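PDB 1PG6: hypothetical protein SpyM3_0169 from Streptococcus pyogenes, which is of unknown function but belongs to the AIM24 (mitochondrial biogenesis) family of the cupin clan and carries bound calcium ions. Local coordinates for residues G41-H46 and V50-K55; I28-E31 and S35-L38. One frame throughout, in Å; residues are numbered along the deposited sequence.

Contact 1 (G41-H46 and V50-K55); sequences GSMVYH and VTLNTK. With CA (calcium ion), chain C.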
ATOM      1  N   GLY A  41      -2.779 -11.686  -3.357  1.00 15.49           N
ATOM      2  CA  GLY A  41      -4.156 -11.986  -3.697  1.00 13.91           C
ATOM      3  C   GLY A  41      -4.848 -11.027  -4.652  1.00 13.32           C
ATOM      4  O   GLY A  41      -6.004 -11.249  -4.986  1.00 13.22           O
ATOM      5  N   SER A  42      -4.166  -9.986  -5.118  1.00 11.38           N
ATOM      6  CA  SER A  42      -4.811  -9.016  -6.010  1.00 11.42           C
ATOM      7  C   SER A  42      -4.951  -9.464  -7.459  1.00 11.45           C
ATOM      8  O   SER A  42      -5.643  -8.823  -8.252  1.00 11.78           O
ATOM      9  CB  SER A  42      -4.081  -7.665  -5.960  1.00 12.22           C
ATOM     10  OG  SER A  42      -2.759  -7.765  -6.462  1.00 12.80           O
HETATM   11  N   MSE A  43      -4.312 -10.572  -7.817  1.00 13.09           N
HETATM   12  CA  MSE A  43      -4.400 -11.071  -9.190  1.00 13.72           C
HETATM   13  C   MSE A  43      -5.833 -11.456  -9.588  1.00 12.49           C
HETATM   14  O   MSE A  43      -6.524 -12.111  -8.831  1.00 13.29           O
HETATM   15  CB  MSE A  43      -3.497 -12.297  -9.339  1.00 16.35           C
HETATM   16  CG  MSE A  43      -3.502 -12.884 -10.726  1.00 22.15           C
HETATM   17 SE   MSE A  43      -2.572 -11.749 -11.947  1.00 32.87          SE
HETATM   18  CE  MSE A  43      -0.789 -12.386 -11.531  1.00 25.37           C
ATOM     19  N   VAL A  44      -6.284 -11.047 -10.769  1.00 12.08           N
ATOM     20  CA  VAL A  44      -7.622 -11.417 -11.232  1.00 13.12           C
ATOM     21  C   VAL A  44      -7.431 -12.439 -12.345  1.00 15.58           C
ATOM     22  O   VAL A  44      -8.125 -13.454 -12.406  1.00 16.21           O
ATOM     23  CB  VAL A  44      -8.397 -10.207 -11.780  1.00 12.36           C
ATOM     24  CG1 VAL A  44      -9.759 -10.646 -12.302  1.00 14.13           C
ATOM     25  CG2 VAL A  44      -8.558  -9.171 -10.672  1.00 14.10           C
ATOM     26  N   TYR A  45      -6.474 -12.158 -13.222  1.00 16.89           N
ATOM     27  CA  TYR A  45      -6.140 -13.055 -14.315  1.00 18.99           C
ATOM     28  C   TYR A  45      -4.826 -12.633 -14.953  1.00 19.59           C
ATOM     29  O   TYR A  45      -4.351 -11.514 -14.753  1.00 18.51           O
ATOM     30  CB  TYR A  45      -7.261 -13.109 -15.366  1.00 22.04           C
ATOM     31  CG  TYR A  45      -7.553 -11.822 -16.107  1.00 24.13           C
ATOM     32  CD1 TYR A  45      -8.636 -11.018 -15.745  1.00 27.08           C
ATOM     33  CD2 TYR A  45      -6.779 -11.433 -17.200  1.00 25.34           C
ATOM     34  CE1 TYR A  45      -8.948  -9.859 -16.458  1.00 27.46           C
ATOM     35  CE2 TYR A  45      -7.081 -10.274 -17.919  1.00 27.12           C
ATOM     36  CZ  TYR A  45      -8.164  -9.495 -17.544  1.00 28.34           C
ATOM     37  OH  TYR A  45      -8.470  -8.353 -18.256  1.00 30.07           O
ATOM     38  N   HIS A  46      -4.224 -13.540 -15.711  1.00 21.38           N
ATOM     39  CA  HIS A  46      -2.961 -13.242 -16.361  1.00 23.90           C
ATOM     40  C   HIS A  46      -2.723 -14.207 -17.510  1.00 25.55           C
ATOM     41  O   HIS A  46      -3.268 -15.310 -17.521  1.00 25.75           O
ATOM     42  CB  HIS A  46      -1.823 -13.336 -15.341  1.00 25.61           C
ATOM     43  CG  HIS A  46      -1.638 -14.705 -14.758  1.00 27.23           C
ATOM     44  ND1 HIS A  46      -0.943 -15.701 -15.410  1.00 30.41           N
ATOM     45  CD2 HIS A  46      -2.069 -15.243 -13.595  1.00 28.31           C
ATOM     46  CE1 HIS A  46      -0.954 -16.797 -14.670  1.00 30.14           C
ATOM     47  NE2 HIS A  46      -1.631 -16.546 -13.565  1.00 31.08           N
ATOM     48  N   VAL A  50       2.924 -15.472 -17.971  1.00 34.40           N
ATOM     49  CA  VAL A  50       3.144 -14.686 -16.762  1.00 32.49           C
ATOM     50  C   VAL A  50       3.107 -15.613 -15.555  1.00 32.24           C
ATOM     51  O   VAL A  50       2.111 -16.296 -15.317  1.00 32.39           O
ATOM     52  CB  VAL A  50       2.068 -13.592 -16.589  1.00 32.91           C
ATOM     53  CG1 VAL A  50       2.255 -12.888 -15.251  1.00 32.22           C
ATOM     54  CG2 VAL A  50       2.160 -12.588 -17.725  1.00 32.49           C
ATOM     55  N   THR A  51       4.200 -15.641 -14.801  1.00 31.23           N
ATOM     56  CA  THR A  51       4.295 -16.494 -13.624  1.00 32.48           C
ATOM     57  C   THR A  51       4.290 -15.694 -12.325  1.00 31.80           C
ATOM     58  O   THR A  51       4.912 -14.636 -12.232  1.00 29.84           O
ATOM     59  CB  THR A  51       5.575 -17.352 -13.666  1.00 33.34           C
ATOM     60  OG1 THR A  51       5.678 -18.119 -12.461  1.00 35.92           O
ATOM     61  CG2 THR A  51       6.802 -16.468 -13.804  1.00 33.82           C
ATOM     62  N   LEU A  52       3.582 -16.212 -11.328  1.00 33.66           N
ATOM     63  CA  LEU A  52       3.487 -15.562 -10.028  1.00 35.34           C
ATOM     64  C   LEU A  52       4.431 -16.237  -9.040  1.00 37.38           C
ATOM     65  O   LEU A  52       4.290 -17.426  -8.751  1.00 37.30           O
ATOM     66  CB  LEU A  52       2.051 -15.643  -9.505  1.00 36.02           C
ATOM     67  CG  LEU A  52       1.762 -14.992  -8.149  1.00 36.39           C
ATOM     68  CD1 LEU A  52       2.024 -13.494  -8.229  1.00 36.64           C
ATOM     69  CD2 LEU A  52       0.317 -15.258  -7.755  1.00 36.40           C
ATOM     70  N   ASN A  53       5.391 -15.478  -8.525  1.00 38.61           N
ATOM     71  CA  ASN A  53       6.352 -16.013  -7.569  1.00 41.18           C
ATOM     72  C   ASN A  53       6.175 -15.401  -6.180  1.00 41.39           C
ATOM     73  O   ASN A  53       5.862 -14.218  -6.047  1.00 40.74           O
ATOM     74  CB  ASN A  53       7.777 -15.755  -8.060  1.00 43.76           C
ATOM     75  CG  ASN A  53       8.827 -16.329  -7.130  1.00 46.25           C
ATOM     76  OD1 ASN A  53       8.844 -17.531  -6.861  1.00 48.50           O
ATOM     77  ND2 ASN A  53       9.709 -15.470  -6.632  1.00 47.35           N
ATOM     78  N   THR A  54       6.376 -16.219  -5.151  1.00 41.15           N
ATOM     79  CA  THR A  54       6.253 -15.771  -3.768  1.00 42.72           C
ATOM     80  C   THR A  54       7.477 -16.248  -2.993  1.00 43.95           C
ATOM     81  O   THR A  54       8.332 -16.943  -3.543  1.00 43.63           O
ATOM     82  CB  THR A  54       4.996 -16.353  -3.090  1.00 42.54           C
ATOM     83  OG1 THR A  54       5.193 -17.748  -2.826  1.00 42.46           O
ATOM     84  CG2 THR A  54       3.782 -16.190  -3.991  1.00 42.09           C
ATOM     85  N   LYS A  55       7.564 -15.876  -1.720  1.00 45.46           N
ATOM     86  CA  LYS A  55       8.698 -16.292  -0.900  1.00 47.58           C
ATOM     87  C   LYS A  55       8.500 -17.696  -0.339  1.00 48.07           C
ATOM     88  O   LYS A  55       9.372 -18.221   0.352  1.00 48.67           O
ATOM     89  CB  LYS A  55       8.924 -15.319   0.260  1.00 48.34           C
ATOM     90  CG  LYS A  55       9.451 -13.950  -0.140  1.00 49.56           C
ATOM     91  CD  LYS A  55       8.336 -13.029  -0.589  1.00 50.68           C
ATOM     92  CE  LYS A  55       8.818 -11.589  -0.669  1.00 51.54           C
ATOM     93  NZ  LYS A  55       7.699 -10.645  -0.939  1.00 51.22           N
TER
HETATM   94 CA    CA C 238      -7.071 -12.864  -6.548  1.00 10.90          CA
HETATM   95  O   HOH W   1      -7.488 -14.176  -4.422  1.00 12.60           O
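His46 ND1 lies 3.1 Å from Val50 O without hydrogen-bonding to it: the two are close, but the angle between them is too poor for a bond. The same nitrogen is hydrogen-bonded instead to a residue flanking the segments. CE1 of His46 is almost as near to Val50 O, at 3.2 Å, so the carbonyl oxygen meets the CE1–ND1 side of the imidazole obliquely. The torsion explains the approach: with chi1 at 63°, CG sits between the backbone N and the carbonyl carbon, and the ring swings over the start of strand 50-53. Behind it, His46 CB rests 4.1 Å from Val50 CG1. No hydrogen bond joins the two segments. This is a beta arch rather than a hairpin, because strand 43-46 edges the four-stranded sheet, pairing with 91-95, whereas 50-53 edges a six-stranded sheet and pairs with 82-87. Farther along, Met43, present as selenomethionine, bends its chain at chi2 and chi3 to bring CE within a loose 4.5 Å of Leu52 CD1. Val44 and Tyr45 both pair with Ala94 of strand 91-95, which makes a classic beta bulge just after Met43. Backbone carbonyls here bind a calcium ion: Gly41 O and Met43 O each lie 2.5 Å from the metal, and a water is a further ligand.

Contact 2 (I28-E31 and S35-L38); sequences IDLE and SVYL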
ATOM      1  N   ILE A  28      -2.394  -4.551 -16.660  1.00 17.59           N
ATOM      2  CA  ILE A  28      -0.963  -4.301 -16.766  1.00 18.87           C
ATOM      3  C   ILE A  28      -0.305  -5.080 -17.896  1.00 19.52           C
ATOM      4  O   ILE A  28      -0.519  -6.281 -18.038  1.00 20.38           O
ATOM      5  CB  ILE A  28      -0.258  -4.678 -15.445  1.00 19.40           C
ATOM      6  CG1 ILE A  28      -0.789  -3.801 -14.304  1.00 19.54           C
ATOM      7  CG2 ILE A  28       1.247  -4.522 -15.581  1.00 17.43           C
ATOM      8  CD1 ILE A  28      -0.240  -4.183 -12.944  1.00 22.28           C
ATOM      9  N   ASP A  29       0.490  -4.384 -18.704  1.00 21.59           N
ATOM     10  CA  ASP A  29       1.211  -5.017 -19.801  1.00 23.38           C
ATOM     11  C   ASP A  29       2.677  -5.095 -19.417  1.00 24.14           C
ATOM     12  O   ASP A  29       3.292  -4.088 -19.060  1.00 22.17           O
ATOM     13  CB  ASP A  29       1.069  -4.219 -21.103  1.00 26.42           C
ATOM     14  CG  ASP A  29      -0.300  -4.362 -21.725  1.00 29.22           C
ATOM     15  OD1 ASP A  29      -1.116  -3.425 -21.600  1.00 31.10           O
ATOM     16  OD2 ASP A  29      -0.562  -5.419 -22.335  1.00 32.12           O
ATOM     17  N   LEU A  30       3.226  -6.302 -19.480  1.00 25.31           N
ATOM     18  CA  LEU A  30       4.624  -6.533 -19.139  1.00 27.12           C
ATOM     19  C   LEU A  30       5.420  -6.990 -20.353  1.00 28.51           C
ATOM     20  O   LEU A  30       5.006  -7.900 -21.070  1.00 28.30           O
ATOM     21  CB  LEU A  30       4.738  -7.599 -18.047  1.00 26.83           C
ATOM     22  CG  LEU A  30       4.209  -7.272 -16.648  1.00 25.13           C
ATOM     23  CD1 LEU A  30       4.395  -8.483 -15.749  1.00 26.01           C
ATOM     24  CD2 LEU A  30       4.945  -6.073 -16.086  1.00 24.98           C
ATOM     25  N   GLU A  31       6.559  -6.349 -20.580  1.00 31.02           N
ATOM     26  CA  GLU A  31       7.425  -6.717 -21.690  1.00 33.41           C
ATOM     27  C   GLU A  31       8.246  -7.920 -21.251  1.00 33.69           C
ATOM     28  O   GLU A  31       8.231  -8.293 -20.077  1.00 33.27           O
ATOM     29  CB  GLU A  31       8.361  -5.561 -22.047  1.00 35.36           C
ATOM     30  CG  GLU A  31       7.759  -4.527 -22.982  1.00 39.98           C
ATOM     31  CD  GLU A  31       8.783  -3.518 -23.463  1.00 42.37           C
ATOM     32  OE1 GLU A  31       9.147  -2.614 -22.681  1.00 43.53           O
ATOM     33  OE2 GLU A  31       9.235  -3.635 -24.622  1.00 44.25           O
ATOM     34  N   SER A  35       8.736  -7.290 -14.665  1.00 25.00           N
ATOM     35  CA  SER A  35       8.111  -7.803 -13.453  1.00 24.27           C
ATOM     36  C   SER A  35       7.411  -6.702 -12.675  1.00 22.90           C
ATOM     37  O   SER A  35       7.600  -5.514 -12.934  1.00 21.25           O
ATOM     38  CB  SER A  35       9.159  -8.450 -12.546  1.00 25.25           C
ATOM     39  OG  SER A  35      10.007  -7.466 -11.984  1.00 27.81           O
ATOM     40  N   VAL A  36       6.605  -7.113 -11.705  1.00 21.11           N
ATOM     41  CA  VAL A  36       5.888  -6.163 -10.878  1.00 19.93           C
ATOM     42  C   VAL A  36       5.544  -6.782  -9.537  1.00 17.00           C
ATOM     43  O   VAL A  36       5.186  -7.959  -9.457  1.00 17.91           O
ATOM     44  CB  VAL A  36       4.585  -5.699 -11.568  1.00 21.01           C
ATOM     45  CG1 VAL A  36       3.708  -6.895 -11.896  1.00 21.48           C
ATOM     46  CG2 VAL A  36       3.844  -4.720 -10.677  1.00 22.41           C
ATOM     47  N   TYR A  37       5.676  -5.982  -8.485  1.00 17.12           N
ATOM     48  CA  TYR A  37       5.338  -6.418  -7.137  1.00 15.83           C
ATOM     49  C   TYR A  37       3.845  -6.149  -6.999  1.00 15.94           C
ATOM     50  O   TYR A  37       3.355  -5.124  -7.477  1.00 15.25           O
ATOM     51  CB  TYR A  37       6.076  -5.592  -6.081  1.00 18.21           C
ATOM     52  CG  TYR A  37       7.584  -5.700  -6.106  1.00 21.71           C
ATOM     53  CD1 TYR A  37       8.356  -4.839  -6.888  1.00 24.08           C
ATOM     54  CD2 TYR A  37       8.240  -6.653  -5.329  1.00 24.77           C
ATOM     55  CE1 TYR A  37       9.750  -4.924  -6.890  1.00 25.86           C
ATOM     56  CE2 TYR A  37       9.630  -6.746  -5.326  1.00 25.85           C
ATOM     57  CZ  TYR A  37      10.377  -5.883  -6.103  1.00 27.50           C
ATOM     58  OH  TYR A  37      11.754  -5.971  -6.088  1.00 30.17           O
ATOM     59  N   LEU A  38       3.124  -7.049  -6.341  1.00 14.53           N
ATOM     60  CA  LEU A  38       1.687  -6.858  -6.174  1.00 14.87           C
ATOM     61  C   LEU A  38       1.145  -7.296  -4.824  1.00 14.45           C
ATOM     62  O   LEU A  38       1.688  -8.189  -4.167  1.00 13.75           O
ATOM     63  CB  LEU A  38       0.915  -7.593  -7.273  1.00 15.00           C
ATOM     64  CG  LEU A  38       1.195  -9.088  -7.421  1.00 16.40           C
ATOM     65  CD1 LEU A  38      -0.100  -9.884  -7.447  1.00 17.42           C
ATOM     66  CD2 LEU A  38       1.986  -9.308  -8.701  1.00 16.54           C
TER
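Leu30 and Val36 meet methyl to methyl, Leu30 CD1 standing 4.2 Å from Val36 CG1. The other branch of the leucine, CD2, comes within 4.2 Å of Ser35 O, so that its fork reaches both a side chain and the backbone of the opposing strand. Two torsions set this up. CG of Leu30 lies opposite the carbonyl carbon (chi1 -67°), and CD1 then continues the chain in extended form (chi2 179°), carrying that methyl toward Val36. Val36 answers with CG1 placed between its own N and carbonyl carbon (chi1 57°). Beside this pair Ile28 also points inward, though more loosely, its side chain remaining 4.7 Å or more from the other segment. The side-chain pairs are apolar, the approach of CD2 to Ser35 O is a plain van der Waals contact, and no hydrogen bond runs between the segments even where the chains are nearest, at the CA atoms of Leu30 and Ser35.

The reason lies in the topology, a beta arch between two facing sheets. Strand 26-30 belongs to the four-stranded sheet and strand 35-39 to a six-stranded one, and their inward side chains fill the interior of a beta sandwich, consistent with the cupin clan. Alternation along the second strand sorts its residues: Val36 turns inward, while the Ser35 side chain turns away and touches Gln84.

Further out, each strand is held by its own neighbours. Backbone hydrogen bonds tie Ile28 to Leu93 and Leu30 to Gly91, holding strand 26-30 in its sheet with Ile28 and Leu30 turned inward, and others tie Val36 to Ala85 and Ser35 to Gly125. Met13 touches Ile28, Leu30 and Val36, and Ala122 adds a further apolar surface against Val36.

How the contacts relate
Contact 2 closes before contact 1 opens, and the two follow in series along one continuous run of chain, their centres about 10 Å apart. From 26-30 through 35-39 and 43-46 to 50-53, the chain passes back and forth between the same two antiparallel sheets, changing sheet at every step. Each contact therefore bridges the sandwich once, contact 2 through strands flanked on both sides and contact 1 through the edge strands. Leu38, the last residue of contact 2's second segment, joins them: its CD2 lies 4.2 Å from Leu52 CD1, so apolar side chains continue from the buried contact 2 to the more open margin of contact 1.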